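Local coordinates for uncharacterized protein (PDB 5DQV), which probably acts as a metal-dependent nucleotide pyrophosphohydrolase of the HD-domain superfamily, at residues 11-23 with 77-91. Sequence-based numbering, arbitrary orientation.
Sequences KQADQIRTWVQSV and LSVSEVYNQLVTFGI
With CG trans to the backbone N (chi1 166°), Trp19 swings its indole from helix 11-23 toward helix 79-88, where Gln85, likewise trans at chi1, bends at chi2 and lays its aliphatic part over the ring. Gln85 CG sits 3.6 Å from the centroid of the six-membered ring, a CH-pi contact, while its NE2 lies over the same face near CD1. Glutamine suits this partly exposed place: its methylenes give the indole an apolar cover, and its polar amide need not be buried. Phe89 turns an edge toward the indole in an offset edge-to-face pair, planes at 81°, and its CE2 comes 3.7 Å from Trp19 CB. Over a face of the Phe89 ring, Gln15 CG stands 3.5 Å from the centroid, almost on the normal; a water donates to both Gln15 OE1 and Phe89 O. The two helices, roughly antiparallel at 141°, belong to the all-helical HD-domain fold; helix 11-23, with Ile91 just past the second helix, packs on helix 54-63, which precedes the nickel ligands His64 and Asp65, while helix 79-88 lies against helix 93-106. Nearer helix 54-63 the contact is aliphatic: Ile16 CD1 meets Ile91 CD1 at 3.6 Å and Leu86 CD2 at 3.8 Å, branched chains filling the buried side. An alanine in place of Trp19 would probably open a gap between the helices, leaving Gln85 without its ring and Leu77 CD1 without the indole CZ2 it touches at 3.7 Å. Helix 79-88 begins with a Ser78-Glu81 capping box and ends in a Schellman motif, where Gly90 readily adopts the positive phi.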
loop_
_atom_site.group_PDB
_atom_site.type_symbol
_atom_site.label_atom_id
_atom_site.label_comp_id
_atom_site.label_asym_id
_atom_site.label_seq_id
_atom_site.Cartn_x
_atom_site.Cartn_y
_atom_site.Cartn_z
ATOM N N LYS A 11 30.311 -3.532 19.102
ATOM C CA LYS A 11 29.641 -3.067 20.292
ATOM C C LYS A 11 29.084 -1.665 20.051
ATOM O O LYS A 11 27.948 -1.350 20.433
ATOM C CB LYS A 11 30.620 -3.114 21.503
ATOM C CG LYS A 11 30.307 -2.111 22.593
ATOM N N GLN A 12 29.864 -0.820 19.389
ATOM C CA GLN A 12 29.389 0.543 19.083
ATOM C C GLN A 12 28.168 0.506 18.133
ATOM O O GLN A 12 27.184 1.226 18.343
ATOM C CB GLN A 12 30.551 1.369 18.505
ATOM C CG GLN A 12 31.744 1.602 19.508
ATOM C CD GLN A 12 32.873 2.392 18.884
ATOM O OE1 GLN A 12 32.941 2.513 17.671
ATOM N NE2 GLN A 12 33.776 2.919 19.704
ATOM N N ALA A 13 28.196 -0.359 17.106
ATOM C CA ALA A 13 27.047 -0.470 16.215
ATOM C C ALA A 13 25.804 -0.954 17.008
ATOM O O ALA A 13 24.715 -0.454 16.807
ATOM C CB ALA A 13 27.355 -1.410 15.012
ATOM N N ASP A 14 25.982 -1.924 17.908
ATOM C CA ASP A 14 24.852 -2.408 18.710
ATOM C C ASP A 14 24.330 -1.265 19.612
ATOM O O ASP A 14 23.129 -1.145 19.854
ATOM C CB ASP A 14 25.230 -3.628 19.562
ATOM C CG ASP A 14 25.195 -4.943 18.789
ATOM O OD1 ASP A 14 24.420 -5.130 17.816
ATOM O OD2 ASP A 14 25.960 -5.822 19.179
ATOM N N GLN A 15 25.240 -0.444 20.121
ATOM C CA GLN A 15 24.855 0.716 20.915
ATOM C C GLN A 15 24.036 1.704 20.151
ATOM O O GLN A 15 22.978 2.170 20.599
ATOM C CB GLN A 15 26.104 1.416 21.456
ATOM C CG GLN A 15 25.797 2.501 22.463
ATOM C CD GLN A 15 26.212 2.127 23.888
ATOM O OE1 GLN A 15 27.315 1.688 24.105
ATOM N NE2 GLN A 15 25.335 2.323 24.831
ATOM N N ILE A 16 24.495 1.983 18.935
ATOM C CA ILE A 16 23.805 2.937 18.063
ATOM C C ILE A 16 22.449 2.373 17.682
ATOM O O ILE A 16 21.473 3.102 17.717
ATOM C CB ILE A 16 24.634 3.287 16.839
ATOM C CG1 ILE A 16 25.888 4.029 17.284
ATOM C CG2 ILE A 16 23.805 4.172 15.805
ATOM C CD1 ILE A 16 27.019 4.065 16.222
ATOM N N ARG A 17 22.390 1.066 17.398
ATOM C CA ARG A 17 21.129 0.424 17.044
ATOM C C ARG A 17 20.070 0.605 18.125
ATOM O O ARG A 17 18.909 0.869 17.825
ATOM C CB ARG A 17 21.304 -1.087 16.784
ATOM C CG ARG A 17 21.752 -1.459 15.447
ATOM C CD ARG A 17 21.951 -2.966 15.275
ATOM N NE ARG A 17 22.564 -3.090 13.974
ATOM C CZ ARG A 17 21.891 -3.087 12.808
ATOM N NH1 ARG A 17 20.567 -3.082 12.769
ATOM N NH2 ARG A 17 22.556 -3.142 11.669
ATOM N N THR A 18 20.452 0.406 19.385
ATOM C CA THR A 18 19.466 0.432 20.480
ATOM C C THR A 18 19.003 1.905 20.654
ATOM O O THR A 18 17.851 2.167 20.901
ATOM C CB THR A 18 20.087 -0.079 21.784
ATOM O OG1 THR A 18 20.575 -1.415 21.604
ATOM C CG2 THR A 18 19.088 -0.016 22.983
ATOM N N TRP A 19 19.945 2.842 20.553
ATOM C CA TRP A 19 19.645 4.275 20.632
ATOM C C TRP A 19 18.622 4.707 19.585
ATOM O O TRP A 19 17.593 5.299 19.916
ATOM C CB TRP A 19 20.931 5.128 20.577
ATOM C CG TRP A 19 20.743 6.560 20.322
ATOM C CD1 TRP A 19 19.922 7.414 20.993
ATOM C CD2 TRP A 19 21.382 7.331 19.297
ATOM N NE1 TRP A 19 20.028 8.712 20.463
ATOM C CE2 TRP A 19 20.904 8.673 19.414
ATOM C CE3 TRP A 19 22.307 7.020 18.279
ATOM C CZ2 TRP A 19 21.325 9.683 18.576
ATOM C CZ3 TRP A 19 22.718 8.018 17.462
ATOM C CH2 TRP A 19 22.233 9.353 17.613
ATOM N N VAL A 20 18.908 4.406 18.327
ATOM C CA VAL A 20 18.066 4.813 17.219
ATOM C C VAL A 20 16.670 4.214 17.363
ATOM O O VAL A 20 15.657 4.919 17.186
ATOM C CB VAL A 20 18.698 4.390 15.870
ATOM C CG1 VAL A 20 17.702 4.484 14.732
ATOM C CG2 VAL A 20 19.988 5.226 15.602
ATOM N N GLN A 21 16.627 2.920 17.697
ATOM C CA GLN A 21 15.354 2.261 17.949
ATOM C C GLN A 21 14.609 2.948 19.092
ATOM O O GLN A 21 13.397 3.157 18.991
ATOM C CB GLN A 21 15.528 0.750 18.168
ATOM C CG GLN A 21 14.213 0.001 18.240
ATOM C CD GLN A 21 14.379 -1.533 18.332
ATOM O OE1 GLN A 21 15.490 -2.042 18.464
ATOM N NE2 GLN A 21 13.279 -2.250 18.235
ATOM N N SER A 22 15.319 3.355 20.158
ATOM C CA SER A 22 14.687 4.062 21.273
ATOM C C SER A 22 14.199 5.452 20.900
ATOM O O SER A 22 13.154 5.873 21.370
ATOM C CB SER A 22 15.668 4.154 22.448
ATOM O OG SER A 22 15.096 4.808 23.580
ATOM N N VAL A 23 14.955 6.170 20.068
ATOM C CA VAL A 23 14.580 7.495 19.580
ATOM C C VAL A 23 13.281 7.409 18.758
ATOM O O VAL A 23 12.356 8.193 18.952
ATOM C CB VAL A 23 15.723 8.175 18.728
ATOM C CG1 VAL A 23 15.146 9.412 17.976
ATOM C CG2 VAL A 23 16.921 8.574 19.590
ATOM N N LEU A 77 15.993 14.910 15.505
ATOM C CA LEU A 77 17.182 15.434 16.213
ATOM C C LEU A 77 17.877 16.508 15.400
ATOM O O LEU A 77 17.723 16.538 14.183
ATOM C CB LEU A 77 18.199 14.307 16.417
ATOM C CG LEU A 77 17.689 13.178 17.325
ATOM C CD1 LEU A 77 18.757 12.147 17.641
ATOM C CD2 LEU A 77 17.032 13.810 18.590
ATOM N N SER A 78 18.584 17.394 16.095
ATOM C CA SER A 78 19.486 18.315 15.456
ATOM C C SER A 78 20.751 17.560 15.128
ATOM O O SER A 78 21.056 16.473 15.696
ATOM C CB SER A 78 19.801 19.477 16.377
ATOM O OG SER A 78 20.626 19.044 17.425
ATOM N N VAL A 79 21.536 18.143 14.253
ATOM C CA VAL A 79 22.788 17.533 13.860
ATOM C C VAL A 79 23.724 17.444 15.057
ATOM O O VAL A 79 24.402 16.404 15.273
ATOM C CB VAL A 79 23.445 18.296 12.684
ATOM C CG1 VAL A 79 24.909 17.852 12.464
ATOM C CG2 VAL A 79 22.592 18.123 11.409
ATOM N N SER A 80 23.758 18.494 15.876
ATOM C CA SER A 80 24.617 18.449 17.085
ATOM C C SER A 80 24.210 17.332 18.038
ATOM O O SER A 80 25.069 16.709 18.665
ATOM C CB SER A 80 24.754 19.814 17.785
ATOM O OG SER A 80 23.642 20.123 18.579
ATOM N N GLU A 81 22.925 17.024 18.131
ATOM C CA GLU A 81 22.488 15.952 19.024
ATOM C C GLU A 81 22.991 14.615 18.533
ATOM O O GLU A 81 23.415 13.794 19.333
ATOM C CB GLU A 81 20.937 15.939 19.159
ATOM C CG GLU A 81 20.441 16.997 20.166
ATOM C CD GLU A 81 18.967 17.398 20.009
ATOM O OE1 GLU A 81 18.309 17.061 19.016
ATOM O OE2 GLU A 81 18.502 18.139 20.857
ATOM N N VAL A 82 22.924 14.390 17.212
ATOM C CA VAL A 82 23.438 13.166 16.626
ATOM C C VAL A 82 24.949 13.053 16.834
ATOM O O VAL A 82 25.427 12.042 17.281
ATOM C CB VAL A 82 23.092 13.083 15.129
ATOM C CG1 VAL A 82 23.733 11.886 14.514
ATOM C CG2 VAL A 82 21.539 13.029 14.935
ATOM N N TYR A 83 25.674 14.104 16.486
ATOM C CA TYR A 83 27.113 14.176 16.667
ATOM C C TYR A 83 27.537 13.840 18.130
ATOM O O TYR A 83 28.378 12.980 18.354
ATOM C CB TYR A 83 27.646 15.566 16.256
ATOM C CG TYR A 83 29.138 15.699 16.490
ATOM C CD1 TYR A 83 30.056 15.275 15.530
ATOM C CD2 TYR A 83 29.637 16.207 17.696
ATOM C CE1 TYR A 83 31.418 15.404 15.738
ATOM C CE2 TYR A 83 31.012 16.309 17.923
ATOM C CZ TYR A 83 31.879 15.896 16.929
ATOM O OH TYR A 83 33.206 15.983 17.131
ATOM N N ASN A 84 26.896 14.499 19.096
ATOM C CA ASN A 84 27.253 14.360 20.521
ATOM C C ASN A 84 27.046 12.951 21.042
ATOM O O ASN A 84 27.867 12.442 21.835
ATOM C CB ASN A 84 26.489 15.382 21.357
ATOM C CG ASN A 84 26.979 16.827 21.145
ATOM O OD1 ASN A 84 28.038 17.045 20.593
ATOM N ND2 ASN A 84 26.220 17.813 21.671
ATOM N N GLN A 85 25.986 12.291 20.576
ATOM C CA GLN A 85 25.677 10.951 21.044
ATOM C C GLN A 85 26.666 9.987 20.474
ATOM O O GLN A 85 27.150 9.068 21.167
ATOM C CB GLN A 85 24.245 10.570 20.652
ATOM C CG GLN A 85 23.656 9.366 21.357
ATOM C CD GLN A 85 22.962 9.704 22.681
ATOM O OE1 GLN A 85 23.227 10.754 23.273
ATOM N NE2 GLN A 85 22.118 8.795 23.178
ATOM N N LEU A 86 26.964 10.141 19.184
ATOM C CA LEU A 86 28.014 9.288 18.578
ATOM C C LEU A 86 29.335 9.376 19.335
ATOM O O LEU A 86 29.985 8.344 19.610
ATOM C CB LEU A 86 28.236 9.635 17.081
ATOM C CG LEU A 86 27.055 9.354 16.159
ATOM C CD1 LEU A 86 27.352 9.943 14.747
ATOM C CD2 LEU A 86 26.790 7.833 16.148
ATOM N N VAL A 87 29.768 10.595 19.638
ATOM C CA VAL A 87 31.042 10.812 20.319
ATOM C C VAL A 87 31.003 10.225 21.751
ATOM O O VAL A 87 31.960 9.631 22.219
ATOM C CB VAL A 87 31.421 12.339 20.316
ATOM C CG1 VAL A 87 32.545 12.681 21.308
ATOM C CG2 VAL A 87 31.812 12.748 18.890
ATOM N N THR A 88 29.898 10.428 22.447
ATOM C CA THR A 88 29.750 9.895 23.787
ATOM C C THR A 88 29.825 8.394 23.738
ATOM O O THR A 88 30.431 7.743 24.597
ATOM C CB THR A 88 28.385 10.310 24.349
ATOM O OG1 THR A 88 28.341 11.735 24.428
ATOM C CG2 THR A 88 28.125 9.668 25.724
ATOM N N PHE A 89 29.201 7.822 22.726
ATOM C CA PHE A 89 29.237 6.387 22.531
ATOM C C PHE A 89 30.603 5.831 22.126
ATOM O O PHE A 89 30.765 4.584 22.040
ATOM C CB PHE A 89 28.171 5.940 21.537
ATOM C CG PHE A 89 26.744 5.981 22.047
ATOM C CD1 PHE A 89 26.424 5.980 23.393
ATOM C CD2 PHE A 89 25.707 5.903 21.138
ATOM C CE1 PHE A 89 25.079 5.970 23.812
ATOM C CE2 PHE A 89 24.413 5.855 21.556
ATOM C CZ PHE A 89 24.094 5.885 22.892
ATOM N N GLY A 90 31.591 6.710 21.911
ATOM C CA GLY A 90 32.973 6.293 21.698
ATOM C C GLY A 90 33.434 6.263 20.246
ATOM O O GLY A 90 34.582 5.865 19.965
ATOM N N ILE A 91 32.590 6.729 19.315
ATOM C CA ILE A 91 33.032 6.866 17.944
ATOM C C ILE A 91 34.019 8.028 17.902
ATOM O O ILE A 91 33.719 9.090 18.408
ATOM C CB ILE A 91 31.806 7.086 16.971
ATOM C CG1 ILE A 91 30.924 5.819 17.011
ATOM C CG2 ILE A 91 32.287 7.482 15.568
ATOM C CD1 ILE A 91 30.241 5.496 15.759
HETATM O O HOH W 1 29.506 2.109 22.379
#